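Local coordinates for protein putative alpha-L-fucosidase (Bacteroides thetaiotaomicron, PDB 3EYP) that probably hydrolyses alpha-L-fucosides as a member of glycoside hydrolase family 29, with a TIM-barrel domain joined to an F5/8 type C domain, at residues A75-T89 against Y145-Y157. Numbering follows the deposited sequence.
Sequences AKHADGFCLWPSKYT and YYAHQLGELMSDY
Glu152 OE1 is gripped from opposite faces of its carboxylate plane by Trp84 NE1 and Ser86 OG, and with its partner oxygen it illustrates how one helix carboxylate can hold a loop, here at residues 84 to 87. The indole NE1 of Trp84 meets Glu152 OE1 at 2.9 Å from above the carboxylate plane, while the hydroxyl OG of Ser86 reaches Glu152 OE1 at 2.8 Å. Glu152 OE2 turns its syn lone pair to the backbone N of Lys87 in an almost straight bond (171°) and its anti lone pair to Lys87 NZ, a salt bridge of 2.7 Å. Bends at chi3 and chi4 fold the lysine chain back onto this oxygen. With a lysine and three further donors around it, the carboxylate would be expected to stay ionised.

Ser86 OG, besides donating to Glu152, accepts from Gln149 NE2 of the helix (3.1 Å), nearly in the amide plane, and, within the loop, from the backbone N of Tyr88 in an ST turn. The ring of Tyr88 itself lies almost parallel to His148 in an offset stack, planes 3° apart, with His148 CB 3.5 Å above the centre of the Tyr88 ring. Trp84, its side chain swung between backbone N and carbonyl carbon (chi1 80°), offers one indole face to both methyls of Leu153; Leu153 CD1 sits 3.8 Å from the centroid of the six-membered ring. A water joins Gln149 OE1 to Lys76 NZ, whose main partner is the salt-bridged Asp128.

The contact thus ties the loop after barrel strand 70-76 to helix 139-155, which follows the next strand, 119-124. Leu124 of that strand packs against Trp84 and Leu153, Val106 of helix 105-116 adjoins Trp84 and Tyr157, and helix 175-188 covers Leu150.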
loop_
_atom_site.group_PDB
_atom_site.type_symbol
_atom_site.label_atom_id
_atom_site.label_comp_id
_atom_site.label_asym_id
_atom_site.label_seq_id
_atom_site.Cartn_x
_atom_site.Cartn_y
_atom_site.Cartn_z
ATOM N N ALA A 75 -11.617 -8.814 10.270
ATOM C CA ALA A 75 -12.916 -9.417 10.555
ATOM C C ALA A 75 -12.692 -10.722 11.373
ATOM O O ALA A 75 -13.510 -11.090 12.233
ATOM C CB ALA A 75 -13.759 -9.676 9.253
ATOM N N LYS A 76 -11.520 -11.332 11.171
ATOM C CA LYS A 76 -11.120 -12.555 11.895
ATOM C C LYS A 76 -9.616 -12.733 11.789
ATOM O O LYS A 76 -9.054 -12.848 10.716
ATOM C CB LYS A 76 -11.842 -13.808 11.402
ATOM C CG LYS A 76 -11.586 -15.111 12.285
ATOM C CD LYS A 76 -11.866 -16.369 11.479
ATOM C CE LYS A 76 -10.595 -16.732 10.578
ATOM N NZ LYS A 76 -10.880 -17.851 9.727
ATOM N N HIS A 77 -8.980 -12.663 12.920
ATOM C CA HIS A 77 -7.523 -12.942 13.010
ATOM C C HIS A 77 -7.315 -14.409 13.294
ATOM O O HIS A 77 -8.276 -15.174 13.373
ATOM C CB HIS A 77 -6.845 -12.029 13.996
ATOM C CG HIS A 77 -5.392 -11.738 13.694
ATOM N ND1 HIS A 77 -4.355 -12.255 14.440
ATOM C CD2 HIS A 77 -4.815 -10.968 12.730
ATOM C CE1 HIS A 77 -3.202 -11.809 13.948
ATOM N NE2 HIS A 77 -3.455 -11.003 12.927
ATOM N N ALA A 78 -6.053 -14.829 13.414
ATOM C CA ALA A 78 -5.771 -16.260 13.546
ATOM C C ALA A 78 -6.412 -16.914 14.813
ATOM O O ALA A 78 -6.580 -18.150 14.899
ATOM C CB ALA A 78 -4.231 -16.561 13.469
ATOM N N ASP A 79 -6.736 -16.082 15.773
ATOM C CA ASP A 79 -7.362 -16.543 17.037
ATOM C C ASP A 79 -8.754 -17.164 16.713
ATOM O O ASP A 79 -9.320 -17.939 17.495
ATOM C CB ASP A 79 -7.440 -15.416 18.060
ATOM C CG ASP A 79 -8.063 -14.168 17.503
ATOM O OD1 ASP A 79 -9.313 -14.185 17.319
ATOM O OD2 ASP A 79 -7.334 -13.201 17.187
ATOM N N GLY A 80 -9.266 -16.752 15.555
ATOM C CA GLY A 80 -10.501 -17.264 14.978
ATOM C C GLY A 80 -11.775 -16.566 15.460
ATOM O O GLY A 80 -12.873 -16.965 15.096
ATOM N N PHE A 81 -11.624 -15.546 16.283
ATOM C CA PHE A 81 -12.805 -14.772 16.798
ATOM C C PHE A 81 -13.338 -13.889 15.699
ATOM O O PHE A 81 -12.625 -13.069 15.182
ATOM C CB PHE A 81 -12.467 -13.963 18.034
ATOM C CG PHE A 81 -13.631 -13.173 18.608
ATOM C CD1 PHE A 81 -14.580 -13.783 19.446
ATOM C CD2 PHE A 81 -13.737 -11.808 18.370
ATOM C CE1 PHE A 81 -15.606 -13.056 19.989
ATOM C CE2 PHE A 81 -14.790 -11.057 18.905
ATOM C CZ PHE A 81 -15.706 -11.656 19.747
ATOM N N CYS A 82 -14.612 -14.060 15.360
ATOM C CA CYS A 82 -15.288 -13.308 14.294
ATOM C C CYS A 82 -16.042 -12.059 14.784
ATOM O O CYS A 82 -16.761 -12.083 15.784
ATOM C CB CYS A 82 -16.229 -14.245 13.489
ATOM S SG CYS A 82 -15.403 -15.614 12.665
ATOM N N LEU A 83 -15.757 -10.947 14.111
ATOM C CA LEU A 83 -16.236 -9.626 14.477
ATOM C C LEU A 83 -17.684 -9.358 13.994
ATOM O O LEU A 83 -18.226 -8.299 14.248
ATOM C CB LEU A 83 -15.287 -8.505 14.006
ATOM C CG LEU A 83 -13.965 -8.341 14.781
ATOM C CD1 LEU A 83 -13.301 -6.992 14.420
ATOM C CD2 LEU A 83 -14.263 -8.375 16.283
ATOM N N TRP A 84 -18.253 -10.358 13.316
ATOM C CA TRP A 84 -19.645 -10.291 12.798
ATOM C C TRP A 84 -20.324 -11.598 13.276
ATOM O O TRP A 84 -19.611 -12.633 13.482
ATOM C CB TRP A 84 -19.706 -10.084 11.243
ATOM C CG TRP A 84 -19.501 -11.317 10.417
ATOM C CD1 TRP A 84 -20.466 -12.036 9.754
ATOM C CD2 TRP A 84 -18.284 -12.056 10.260
ATOM N NE1 TRP A 84 -19.929 -13.148 9.179
ATOM C CE2 TRP A 84 -18.593 -13.205 9.494
ATOM C CE3 TRP A 84 -16.970 -11.862 10.704
ATOM C CZ2 TRP A 84 -17.632 -14.121 9.113
ATOM C CZ3 TRP A 84 -16.035 -12.772 10.350
ATOM C CH2 TRP A 84 -16.373 -13.914 9.565
ATOM N N PRO A 85 -21.657 -11.561 13.491
ATOM C CA PRO A 85 -22.444 -12.734 13.938
ATOM C C PRO A 85 -22.669 -13.766 12.811
ATOM O O PRO A 85 -23.781 -13.950 12.274
ATOM C CB PRO A 85 -23.768 -12.117 14.441
ATOM C CG PRO A 85 -23.961 -10.872 13.660
ATOM C CD PRO A 85 -22.507 -10.365 13.319
ATOM N N SER A 86 -21.569 -14.386 12.408
ATOM C CA SER A 86 -21.606 -15.435 11.371
ATOM C C SER A 86 -22.575 -16.538 11.758
ATOM O O SER A 86 -22.708 -16.894 12.924
ATOM C CB SER A 86 -20.217 -16.048 11.114
ATOM O OG SER A 86 -20.326 -17.099 10.226
ATOM N N LYS A 87 -23.229 -17.074 10.752
ATOM C CA LYS A 87 -24.140 -18.241 10.948
ATOM C C LYS A 87 -23.385 -19.501 11.124
ATOM O O LYS A 87 -23.986 -20.567 11.323
ATOM C CB LYS A 87 -25.119 -18.376 9.786
ATOM C CG LYS A 87 -25.980 -17.187 9.610
ATOM C CD LYS A 87 -26.951 -17.334 8.406
ATOM C CE LYS A 87 -26.215 -17.492 7.033
ATOM N NZ LYS A 87 -25.407 -16.260 6.600
ATOM N N TYR A 88 -22.048 -19.436 11.017
ATOM C CA TYR A 88 -21.255 -20.646 10.862
ATOM C C TYR A 88 -20.306 -21.004 12.003
ATOM O O TYR A 88 -19.582 -21.983 11.932
ATOM C CB TYR A 88 -20.487 -20.619 9.520
ATOM C CG TYR A 88 -21.474 -20.621 8.353
ATOM C CD1 TYR A 88 -22.074 -21.778 7.932
ATOM C CD2 TYR A 88 -21.860 -19.435 7.756
ATOM C CE1 TYR A 88 -23.033 -21.755 6.907
ATOM C CE2 TYR A 88 -22.803 -19.393 6.766
ATOM C CZ TYR A 88 -23.386 -20.558 6.335
ATOM O OH TYR A 88 -24.311 -20.499 5.308
ATOM N N THR A 89 -20.393 -20.217 13.037
ATOM C CA THR A 89 -19.640 -20.370 14.313
ATOM C C THR A 89 -20.335 -19.656 15.449
ATOM O O THR A 89 -21.181 -18.761 15.242
ATOM C CB THR A 89 -18.167 -19.767 14.209
ATOM O OG1 THR A 89 -17.378 -20.103 15.366
ATOM C CG2 THR A 89 -18.185 -18.243 13.996
ATOM N N TYR A 145 -15.903 -24.140 5.592
ATOM C CA TYR A 145 -16.234 -23.164 6.668
ATOM C C TYR A 145 -15.849 -21.752 6.224
ATOM O O TYR A 145 -16.635 -20.778 6.241
ATOM C CB TYR A 145 -15.467 -23.489 7.984
ATOM C CG TYR A 145 -15.481 -22.384 9.067
ATOM C CD1 TYR A 145 -16.665 -22.015 9.687
ATOM C CD2 TYR A 145 -14.313 -21.735 9.470
ATOM C CE1 TYR A 145 -16.703 -21.041 10.644
ATOM C CE2 TYR A 145 -14.334 -20.748 10.426
ATOM C CZ TYR A 145 -15.537 -20.395 11.013
ATOM O OH TYR A 145 -15.625 -19.470 12.008
ATOM N N TYR A 146 -14.608 -21.669 5.820
ATOM C CA TYR A 146 -14.053 -20.393 5.358
ATOM C C TYR A 146 -14.881 -19.856 4.186
ATOM O O TYR A 146 -15.197 -18.684 4.110
ATOM C CB TYR A 146 -12.570 -20.531 4.961
ATOM C CG TYR A 146 -11.872 -19.183 4.704
ATOM C CD1 TYR A 146 -11.117 -18.582 5.664
ATOM C CD2 TYR A 146 -11.964 -18.558 3.446
ATOM C CE1 TYR A 146 -10.484 -17.371 5.428
ATOM C CE2 TYR A 146 -11.346 -17.375 3.210
ATOM C CZ TYR A 146 -10.589 -16.796 4.169
ATOM O OH TYR A 146 -9.979 -15.575 3.893
ATOM N N ALA A 147 -15.221 -20.743 3.263
ATOM C CA ALA A 147 -16.005 -20.358 2.073
ATOM C C ALA A 147 -17.353 -19.805 2.464
ATOM O O ALA A 147 -17.829 -18.829 1.874
ATOM C CB ALA A 147 -16.152 -21.535 1.066
ATOM N N HIS A 148 -17.943 -20.394 3.494
ATOM C CA HIS A 148 -19.244 -19.926 3.971
ATOM C C HIS A 148 -19.114 -18.513 4.463
ATOM O O HIS A 148 -19.923 -17.686 4.195
ATOM C CB HIS A 148 -19.830 -20.816 5.073
ATOM C CG HIS A 148 -20.408 -22.104 4.562
ATOM N ND1 HIS A 148 -21.331 -22.155 3.531
ATOM C CD2 HIS A 148 -20.240 -23.379 4.978
ATOM C CE1 HIS A 148 -21.666 -23.419 3.310
ATOM N NE2 HIS A 148 -21.015 -24.187 4.172
ATOM N N GLN A 149 -18.108 -18.285 5.276
ATOM C CA GLN A 149 -17.881 -16.973 5.889
ATOM C C GLN A 149 -17.554 -15.898 4.858
ATOM O O GLN A 149 -18.004 -14.753 4.933
ATOM C CB GLN A 149 -16.790 -17.074 6.946
ATOM C CG GLN A 149 -17.227 -17.900 8.143
ATOM C CD GLN A 149 -16.473 -17.567 9.431
ATOM O OE1 GLN A 149 -15.224 -17.456 9.445
ATOM N NE2 GLN A 149 -17.235 -17.469 10.550
ATOM N N LEU A 150 -16.748 -16.325 3.887
ATOM C CA LEU A 150 -16.369 -15.492 2.757
ATOM C C LEU A 150 -17.630 -15.055 2.028
ATOM O O LEU A 150 -17.848 -13.881 1.772
ATOM C CB LEU A 150 -15.313 -16.227 1.878
ATOM C CG LEU A 150 -14.437 -15.411 0.951
ATOM C CD1 LEU A 150 -13.822 -14.187 1.613
ATOM C CD2 LEU A 150 -13.446 -16.340 0.113
ATOM N N GLY A 151 -18.531 -15.985 1.833
ATOM C CA GLY A 151 -19.810 -15.688 1.226
ATOM C C GLY A 151 -20.665 -14.680 1.949
ATOM O O GLY A 151 -21.326 -13.822 1.335
ATOM N N GLU A 152 -20.666 -14.771 3.269
ATOM C CA GLU A 152 -21.341 -13.785 4.062
ATOM C C GLU A 152 -20.695 -12.412 3.840
ATOM O O GLU A 152 -21.366 -11.415 3.583
ATOM C CB GLU A 152 -21.336 -14.153 5.584
ATOM C CG GLU A 152 -22.061 -15.456 5.921
ATOM C CD GLU A 152 -22.059 -15.729 7.370
ATOM O OE1 GLU A 152 -20.960 -15.587 7.931
ATOM O OE2 GLU A 152 -23.093 -16.150 7.962
ATOM N N LEU A 153 -19.380 -12.359 3.946
ATOM C CA LEU A 153 -18.675 -11.054 3.976
ATOM C C LEU A 153 -18.630 -10.387 2.611
ATOM O O LEU A 153 -18.552 -9.127 2.473
ATOM C CB LEU A 153 -17.230 -11.227 4.540
ATOM C CG LEU A 153 -17.208 -11.543 6.044
ATOM C CD1 LEU A 153 -15.823 -11.859 6.601
ATOM C CD2 LEU A 153 -17.866 -10.450 6.820
ATOM N N MET A 154 -18.697 -11.229 1.594
ATOM C CA MET A 154 -18.615 -10.755 0.172
ATOM C C MET A 154 -19.987 -10.471 -0.445
ATOM O O MET A 154 -20.096 -9.923 -1.564
ATOM C CB MET A 154 -17.876 -11.771 -0.724
ATOM C CG MET A 154 -16.327 -11.894 -0.522
ATOM S SD MET A 154 -15.283 -10.406 -0.512
ATOM C CE MET A 154 -15.009 -10.327 1.266
ATOM N N SER A 155 -21.018 -10.840 0.314
ATOM C CA SER A 155 -22.409 -10.719 -0.119
ATOM C C SER A 155 -23.211 -9.663 0.616
ATOM O O SER A 155 -24.072 -9.011 0.033
ATOM C CB SER A 155 -23.151 -12.056 0.001
ATOM O OG SER A 155 -22.592 -13.100 -0.786
ATOM N N ASP A 156 -23.033 -9.554 1.917
ATOM C CA ASP A 156 -24.046 -8.879 2.729
ATOM C C ASP A 156 -23.557 -7.563 3.348
ATOM O O ASP A 156 -24.253 -6.941 4.135
ATOM C CB ASP A 156 -24.583 -9.785 3.859
ATOM C CG ASP A 156 -25.205 -11.102 3.340
ATOM O OD1 ASP A 156 -25.863 -11.098 2.276
ATOM O OD2 ASP A 156 -25.011 -12.147 4.014
ATOM N N TYR A 157 -22.345 -7.190 2.995
ATOM C CA TYR A 157 -21.666 -6.070 3.656
ATOM C C TYR A 157 -21.194 -4.965 2.739
ATOM O O TYR A 157 -20.252 -4.222 3.020
ATOM C CB TYR A 157 -20.501 -6.647 4.510
ATOM C CG TYR A 157 -21.010 -7.334 5.750
ATOM C CD1 TYR A 157 -21.185 -6.641 6.922
ATOM C CD2 TYR A 157 -21.382 -8.683 5.721
ATOM C CE1 TYR A 157 -21.690 -7.261 8.053
ATOM C CE2 TYR A 157 -21.843 -9.290 6.834
ATOM C CZ TYR A 157 -21.996 -8.585 8.001
ATOM O OH TYR A 157 -22.507 -9.209 9.136
HETATM O O HOH W 1 -13.129 -17.761 8.111
HETATM O O HOH W 2 -13.235 -19.043 13.512
HETATM O O HOH W 3 -25.249 -14.556 3.564
#